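Local atomic coordinates of AlgX/AlgJ SGNH hydrolase-like domain-containing protein (Eubacterium siraeum, PDB entry 4NZK), a protein that is of unknown function but belongs to the DHHW family of the SGNH hydrolase clan and carries a domain resembling those of AlgX and AlgJ. Residues P51-L63 and D66-G78. Sequence-based numbering, arbitrary orientation.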
ATOM      1  N   PRO A  51     -12.938 -18.293 -10.193  1.00 37.53           N
ATOM      2  CA  PRO A  51     -12.146 -19.547 -10.155  1.00 41.25           C
ATOM      3  C   PRO A  51     -12.836 -20.750  -9.480  1.00 39.87           C
ATOM      4  O   PRO A  51     -13.811 -20.590  -8.748  1.00 41.02           O
ATOM      5  CB  PRO A  51     -10.870 -19.164  -9.369  1.00 43.37           C
ATOM      6  CG  PRO A  51     -10.997 -17.706  -8.955  1.00 35.35           C
ATOM      7  CD  PRO A  51     -12.368 -17.205  -9.361  1.00 36.83           C
ATOM      8  N   VAL A  52     -12.320 -21.946  -9.742  1.00 39.72           N
ATOM      9  CA  VAL A  52     -12.764 -23.199  -9.104  0.50 33.23           C
ATOM     10  C   VAL A  52     -11.764 -23.611  -8.016  1.00 36.73           C
ATOM     11  O   VAL A  52     -10.555 -23.582  -8.271  1.00 41.34           O
ATOM     12  CB  VAL A  52     -12.812 -24.368 -10.105  0.50 20.86           C
ATOM     13  CG1 VAL A  52     -11.642 -24.334 -11.091  0.50 34.63           C
ATOM     14  CG2 VAL A  52     -12.853 -25.726  -9.392  0.50 24.49           C
ATOM     15  N   GLY A  53     -12.240 -24.034  -6.837  1.00 34.92           N
ATOM     16  CA  GLY A  53     -11.344 -24.388  -5.723  1.00 30.35           C
ATOM     17  C   GLY A  53     -11.341 -25.827  -5.234  1.00 28.56           C
ATOM     18  O   GLY A  53     -12.368 -26.503  -5.250  1.00 35.28           O
ATOM     19  N   VAL A  54     -10.182 -26.279  -4.756  1.00 24.40           N
ATOM     20  CA  VAL A  54      -9.997 -27.634  -4.269  1.00 27.16           C
ATOM     21  C   VAL A  54      -9.397 -27.619  -2.861  1.00 25.61           C
ATOM     22  O   VAL A  54      -8.433 -26.879  -2.609  1.00 25.69           O
ATOM     23  CB  VAL A  54      -9.021 -28.412  -5.202  1.00 29.00           C
ATOM     24  CG1 VAL A  54      -8.799 -29.834  -4.694  1.00 36.98           C
ATOM     25  CG2 VAL A  54      -9.528 -28.405  -6.630  1.00 37.04           C
ATOM     26  N   ASP A  55      -9.934 -28.459  -1.970  1.00 25.62           N
ATOM     27  CA  ASP A  55      -9.367 -28.684  -0.619  1.00 23.45           C
ATOM     28  C   ASP A  55      -9.305 -27.353   0.162  1.00 20.40           C
ATOM     29  O   ASP A  55      -8.294 -26.994   0.754  1.00 22.42           O
ATOM     30  CB  ASP A  55      -7.975 -29.374  -0.670  1.00 27.68           C
ATOM     31  CG  ASP A  55      -8.027 -30.813  -1.222  1.00 34.95           C
ATOM     32  OD1 ASP A  55      -9.138 -31.362  -1.415  1.00 52.80           O
ATOM     33  OD2 ASP A  55      -6.941 -31.386  -1.467  1.00 55.09           O
ATOM     34  N   GLY A  56     -10.415 -26.631   0.129  1.00 20.35           N
ATOM     35  CA  GLY A  56     -10.520 -25.399   0.870  1.00 16.83           C
ATOM     36  C   GLY A  56     -10.633 -25.682   2.375  1.00 18.44           C
ATOM     37  O   GLY A  56     -11.397 -26.561   2.786  1.00 23.49           O
ATOM     38  N   VAL A  57      -9.840 -24.961   3.165  1.00 15.95           N
ATOM     39  CA  VAL A  57      -9.846 -25.010   4.634  0.50 16.66           C
ATOM     40  C   VAL A  57      -9.828 -23.579   5.173  1.00 16.05           C
ATOM     41  O   VAL A  57      -9.022 -22.769   4.704  1.00 15.13           O
ATOM     42  CB  VAL A  57      -8.574 -25.680   5.197  0.50 19.29           C
ATOM     43  CG1 VAL A  57      -8.660 -25.782   6.715  0.50 20.85           C
ATOM     44  CG2 VAL A  57      -8.371 -27.055   4.603  0.50 19.50           C
ATOM     45  N   GLN A  58     -10.650 -23.294   6.179  1.00 16.50           N
ATOM     46  CA  GLN A  58     -10.692 -21.981   6.830  1.00 15.45           C
ATOM     47  C   GLN A  58     -10.096 -22.014   8.242  1.00 15.57           C
ATOM     48  O   GLN A  58     -10.368 -22.929   9.029  1.00 19.89           O
ATOM     49  CB  GLN A  58     -12.139 -21.501   6.957  1.00 17.96           C
ATOM     50  CG  GLN A  58     -12.759 -21.135   5.632  1.00 19.48           C
ATOM     51  CD  GLN A  58     -14.100 -20.467   5.754  1.00 21.60           C
ATOM     52  OE1 GLN A  58     -14.280 -19.537   6.546  1.00 23.96           O
ATOM     53  NE2 GLN A  58     -15.046 -20.939   4.983  1.00 26.18           N
ATOM     54  N   THR A  59      -9.229 -21.056   8.541  1.00 15.11           N
ATOM     55  CA  THR A  59      -8.825 -20.810   9.922  1.00 21.67           C
ATOM     56  C   THR A  59      -8.287 -19.416  10.034  1.00 14.74           C
ATOM     57  O   THR A  59      -7.733 -18.845   9.082  1.00 14.06           O
ATOM     58  CB  THR A  59      -7.816 -21.813  10.548  1.00 32.07           C
ATOM     59  OG1 THR A  59      -7.723 -21.601  11.994  1.00 36.50           O
ATOM     60  CG2 THR A  59      -6.433 -21.669   9.928  1.00 24.81           C
ATOM     61  N   ASN A  60      -8.508 -18.852  11.206  1.00 15.13           N
ATOM     62  CA  ASN A  60      -7.964 -17.547  11.563  1.00 12.67           C
ATOM     63  C   ASN A  60      -8.361 -16.490  10.542  1.00 12.69           C
ATOM     64  O   ASN A  60      -7.619 -15.575  10.289  1.00 13.37           O
ATOM     65  CB  ASN A  60      -6.448 -17.614  11.740  1.00 12.26           C
ATOM     66  CG  ASN A  60      -5.871 -16.345  12.329  1.00 11.98           C
ATOM     67  OD1 ASN A  60      -6.463 -15.745  13.253  1.00 13.77           O
ATOM     68  ND2 ASN A  60      -4.710 -15.922  11.825  1.00 12.48           N
ATOM     69  N   GLY A  61      -9.561 -16.618   9.993  1.00 13.23           N
ATOM     70  CA  GLY A  61     -10.069 -15.635   9.019  1.00 13.59           C
ATOM     71  C   GLY A  61      -9.516 -15.748   7.628  1.00 13.44           C
ATOM     72  O   GLY A  61      -9.764 -14.870   6.801  1.00 12.54           O
ATOM     73  N   GLN A  62      -8.790 -16.835   7.364  1.00 13.14           N
ATOM     74  CA  GLN A  62      -8.161 -17.091   6.082  1.00 12.14           C
ATOM     75  C   GLN A  62      -8.766 -18.340   5.456  1.00 11.89           C
ATOM     76  O   GLN A  62      -9.222 -19.254   6.127  1.00 15.69           O
ATOM     77  CB  GLN A  62      -6.653 -17.328   6.235  1.00 13.55           C
ATOM     78  CG  GLN A  62      -5.945 -16.449   7.248  1.00 14.67           C
ATOM     79  CD  GLN A  62      -6.067 -14.977   6.950  1.00 12.78           C
ATOM     80  OE1 GLN A  62      -5.772 -14.534   5.846  1.00 14.45           O
ATOM     81  NE2 GLN A  62      -6.470 -14.205   7.954  1.00 14.08           N
ATOM     82  N   LEU A  63      -8.699 -18.387   4.142  1.00 11.87           N
ATOM     83  CA  LEU A  63      -9.003 -19.593   3.367  1.00 11.12           C
ATOM     84  C   LEU A  63      -7.729 -20.051   2.684  1.00 13.60           C
ATOM     85  O   LEU A  63      -7.076 -19.289   1.975  1.00 13.93           O
ATOM     86  CB  LEU A  63     -10.053 -19.248   2.304  1.00 13.00           C
ATOM     87  CG  LEU A  63     -10.428 -20.345   1.285  1.00 15.19           C
ATOM     88  CD1 LEU A  63     -11.136 -21.500   1.980  1.00 16.77           C
ATOM     89  CD2 LEU A  63     -11.278 -19.837   0.131  1.00 17.74           C
ATOM     90  N   ASP A  66      -6.684 -24.590  -3.175  1.00 17.19           N
ATOM     91  CA  ASP A  66      -5.942 -24.741  -4.411  1.00 17.61           C
ATOM     92  C   ASP A  66      -6.778 -24.266  -5.597  1.00 18.84           C
ATOM     93  O   ASP A  66      -7.950 -24.630  -5.753  1.00 22.47           O
ATOM     94  CB  ASP A  66      -5.501 -26.198  -4.608  1.00 18.97           C
ATOM     95  CG  ASP A  66      -4.413 -26.646  -3.631  1.00 26.42           C
ATOM     96  OD1 ASP A  66      -4.071 -25.910  -2.696  1.00 26.94           O
ATOM     97  OD2 ASP A  66      -3.894 -27.774  -3.801  1.00 34.94           O
ATOM     98  N   ILE A  67      -6.171 -23.427  -6.412  1.00 20.34           N
ATOM     99  CA  ILE A  67      -6.837 -22.879  -7.596  1.00 22.79           C
ATOM    100  C   ILE A  67      -5.903 -23.054  -8.778  1.00 24.66           C
ATOM    101  O   ILE A  67      -4.772 -22.561  -8.753  1.00 22.99           O
ATOM    102  CB  ILE A  67      -7.126 -21.375  -7.431  1.00 21.21           C
ATOM    103  CG1 ILE A  67      -7.969 -21.096  -6.188  1.00 22.95           C
ATOM    104  CG2 ILE A  67      -7.857 -20.834  -8.665  1.00 27.49           C
ATOM    105  CD1 ILE A  67      -8.114 -19.605  -5.866  1.00 25.56           C
ATOM    106  N   ASP A  68      -6.367 -23.789  -9.788  1.00 28.90           N
ATOM    107  CA  ASP A  68      -5.579 -24.008 -11.001  1.00 30.94           C
ATOM    108  C   ASP A  68      -4.170 -24.507 -10.685  1.00 27.56           C
ATOM    109  O   ASP A  68      -3.171 -24.026 -11.240  1.00 37.15           O
ATOM    110  CB  ASP A  68      -5.547 -22.710 -11.829  1.00 33.48           C
ATOM    111  CG  ASP A  68      -6.949 -22.282 -12.322  1.00 53.43           C
ATOM    112  OD1 ASP A  68      -7.810 -23.172 -12.593  1.00 64.30           O
ATOM    113  OD2 ASP A  68      -7.178 -21.054 -12.452  1.00 63.20           O
ATOM    114  N   GLY A  69      -4.109 -25.468  -9.756  1.00 28.62           N
ATOM    115  CA  GLY A  69      -2.856 -26.137  -9.401  1.00 30.19           C
ATOM    116  C   GLY A  69      -1.938 -25.396  -8.441  1.00 25.37           C
ATOM    117  O   GLY A  69      -0.831 -25.868  -8.172  1.00 29.21           O
ATOM    118  N   HIS A  70      -2.367 -24.238  -7.918  1.00 19.75           N
ATOM    119  CA  HIS A  70      -1.539 -23.473  -6.972  0.50 18.96           C
ATOM    120  C   HIS A  70      -2.336 -23.222  -5.694  1.00 17.15           C
ATOM    121  O   HIS A  70      -3.528 -22.959  -5.740  1.00 19.42           O
ATOM    122  CB  HIS A  70      -1.084 -22.106  -7.524  0.50 22.85           C
ATOM    123  CG  HIS A  70       0.153 -22.140  -8.387  0.50 24.75           C
ATOM    124  ND1 HIS A  70       1.413 -22.409  -7.893  0.50 22.48           N
ATOM    125  CD2 HIS A  70       0.322 -21.867  -9.702  0.50 29.14           C
ATOM    126  CE1 HIS A  70       2.299 -22.331  -8.869  0.50 23.95           C
ATOM    127  NE2 HIS A  70       1.662 -22.003  -9.978  0.50 28.41           N
ATOM    128  N   THR A  71      -1.650 -23.282  -4.575  1.00 17.50           N
ATOM    129  CA  THR A  71      -2.277 -23.010  -3.293  1.00 15.40           C
ATOM    130  C   THR A  71      -2.261 -21.515  -3.030  1.00 14.23           C
ATOM    131  O   THR A  71      -1.221 -20.836  -3.119  1.00 14.43           O
ATOM    132  CB  THR A  71      -1.534 -23.727  -2.160  1.00 18.34           C
ATOM    133  OG1 THR A  71      -1.512 -25.139  -2.440  1.00 21.24           O
ATOM    134  CG2 THR A  71      -2.209 -23.478  -0.809  1.00 17.45           C
ATOM    135  N   TRP A  72      -3.416 -21.034  -2.608  1.00 13.96           N
ATOM    136  CA  TRP A  72      -3.557 -19.668  -2.157  1.00 13.96           C
ATOM    137  C   TRP A  72      -3.949 -19.626  -0.681  1.00 13.02           C
ATOM    138  O   TRP A  72      -4.654 -20.503  -0.195  1.00 13.78           O
ATOM    139  CB  TRP A  72      -4.715 -19.010  -2.887  1.00 15.90           C
ATOM    140  CG  TRP A  72      -4.499 -18.695  -4.304  1.00 16.43           C
ATOM    141  CD1 TRP A  72      -4.380 -19.581  -5.335  1.00 18.79           C
ATOM    142  CD2 TRP A  72      -4.496 -17.389  -4.887  1.00 15.70           C
ATOM    143  NE1 TRP A  72      -4.245 -18.900  -6.508  1.00 18.49           N
ATOM    144  CE2 TRP A  72      -4.322 -17.558  -6.267  1.00 17.36           C
ATOM    145  CE3 TRP A  72      -4.571 -16.090  -4.365  1.00 16.65           C
ATOM    146  CZ2 TRP A  72      -4.259 -16.469  -7.156  1.00 18.96           C
ATOM    147  CZ3 TRP A  72      -4.522 -15.023  -5.243  1.00 20.25           C
ATOM    148  CH2 TRP A  72      -4.348 -15.229  -6.619  1.00 19.65           C
ATOM    149  N   GLY A  73      -3.514 -18.567  -0.002  1.00 12.41           N
ATOM    150  CA  GLY A  73      -4.064 -18.162   1.284  1.00 12.26           C
ATOM    151  C   GLY A  73      -4.730 -16.819   1.014  1.00 11.93           C
ATOM    152  O   GLY A  73      -4.071 -15.888   0.521  1.00 13.31           O
ATOM    153  N   ILE A  74      -6.033 -16.733   1.330  1.00 12.35           N
ATOM    154  CA  ILE A  74      -6.867 -15.557   1.058  1.00 11.94           C
ATOM    155  C   ILE A  74      -7.574 -15.117   2.303  1.00 11.97           C
ATOM    156  O   ILE A  74      -8.306 -15.904   2.939  1.00 12.84           O
ATOM    157  CB  ILE A  74      -7.908 -15.886  -0.027  1.00 13.56           C
ATOM    158  CG1 ILE A  74      -7.186 -16.387  -1.281  1.00 15.64           C
ATOM    159  CG2 ILE A  74      -8.801 -14.651  -0.297  1.00 15.89           C
ATOM    160  CD1 ILE A  74      -8.086 -16.844  -2.397  1.00 17.47           C
ATOM    161  N   SER A  75      -7.392 -13.849   2.660  1.00 10.51           N
ATOM    162  CA  SER A  75      -8.054 -13.320   3.859  1.00 10.48           C
ATOM    163  C   SER A  75      -9.517 -13.019   3.499  1.00  9.77           C
ATOM    164  O   SER A  75      -9.802 -12.329   2.522  1.00 12.59           O
ATOM    165  CB  SER A  75      -7.376 -12.021   4.302  1.00 11.18           C
ATOM    166  OG  SER A  75      -6.047 -12.181   4.696  1.00 13.54           O
ATOM    167  N   LEU A  76     -10.434 -13.539   4.306  1.00  9.80           N
ATOM    168  CA  LEU A  76     -11.847 -13.302   4.120  1.00  9.90           C
ATOM    169  C   LEU A  76     -12.218 -11.955   4.742  1.00 11.88           C
ATOM    170  O   LEU A  76     -11.686 -11.557   5.758  1.00 12.92           O
ATOM    171  CB  LEU A  76     -12.665 -14.451   4.718  1.00 12.17           C
ATOM    172  CG  LEU A  76     -12.337 -15.811   4.051  1.00 13.54           C
ATOM    173  CD1 LEU A  76     -12.909 -16.977   4.840  1.00 18.51           C
ATOM    174  CD2 LEU A  76     -12.762 -15.890   2.598  1.00 17.71           C
ATOM    175  N   TYR A  77     -13.176 -11.283   4.123  1.00 11.51           N
ATOM    176  CA  TYR A  77     -13.518  -9.914   4.504  1.00 11.67           C
ATOM    177  C   TYR A  77     -14.925  -9.853   5.056  1.00 12.44           C
ATOM    178  O   TYR A  77     -15.833 -10.475   4.486  1.00 13.18           O
ATOM    179  CB  TYR A  77     -13.402  -9.014   3.267  1.00 11.69           C
ATOM    180  CG  TYR A  77     -13.616  -7.564   3.565  1.00 11.04           C
ATOM    181  CD1 TYR A  77     -12.857  -6.886   4.527  1.00 12.48           C
ATOM    182  CD2 TYR A  77     -14.516  -6.825   2.836  1.00 12.38           C
ATOM    183  CE1 TYR A  77     -13.044  -5.533   4.771  1.00 14.24           C
ATOM    184  CE2 TYR A  77     -14.720  -5.478   3.095  1.00 12.36           C
ATOM    185  CZ  TYR A  77     -13.979  -4.840   4.056  1.00 12.54           C
ATOM    186  OH  TYR A  77     -14.143  -3.517   4.350  1.00 15.64           O
ATOM    187  N   GLY A  78     -15.089  -9.087   6.143  1.00 14.56           N
ATOM    188  CA  GLY A  78     -16.391  -8.935   6.803  1.00 16.47           C
ATOM    189  C   GLY A  78     -17.134  -7.644   6.516  1.00 15.27           C
ATOM    190  O   GLY A  78     -18.318  -7.504   6.843  1.00 19.64           O
TER
HETATM  191  O   HOH W   1      -8.996 -25.195  -9.420  1.00 58.49           O
HETATM  192  O   HOH W   2      -9.729 -12.199   7.480  1.00 16.53           O
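Ser75 OG donates to Gln62 OE1 over 2.6 Å, lying in the plane of the amide carbonyl and on one of its lone pairs. The other end of the same amide is also held, because Gln62 NE2 bonds to Asn60 O at 2.9 Å, close to the amide plane; together the two bonds fix its rotation. A bend at chi2 (-59°) folds the glutamine back over its own turn to make both possible, and Met203 of helix 203-206 touches both Gln62 and Ser75. Beside this pair the backbones join in antiparallel fashion: Leu63 and Ile74 exchange two bonds, with Leu63 N 2.8 Å from Ile74 O, and Leu76 N reaches Gly61 O, which shares a bridging water with Leu76 O.

These bonds lie in and at the end of a three-stranded antiparallel meander, 53-59, 62-67 and 70-75, whose two hairpins close through type I' turns at Thr59-Gln62 and Ile67-His70. At its far end Val54 and Asp66 form a second doubly bonded pair, Asp66 N to Val54 O being 2.9 Å. The carboxylate of Asp66 receives Thr71 OG1 from above its plane at OD1, the oxygen that also forms a salt bridge with Arg212.

Packing completes the contact at both ends. Pro51 CB presses on Ile67 CG2 at 3.5 Å, while Ile67 CD1 rests over the rim of one face of the Trp72 ring. The Leu76 side chain crosses that of Gln58 at about a right angle, with Leu76 CD1 3.4 Å from Gln58 OE1, and Leu76 CD2 approaches Leu63 CB at 4.3 Å.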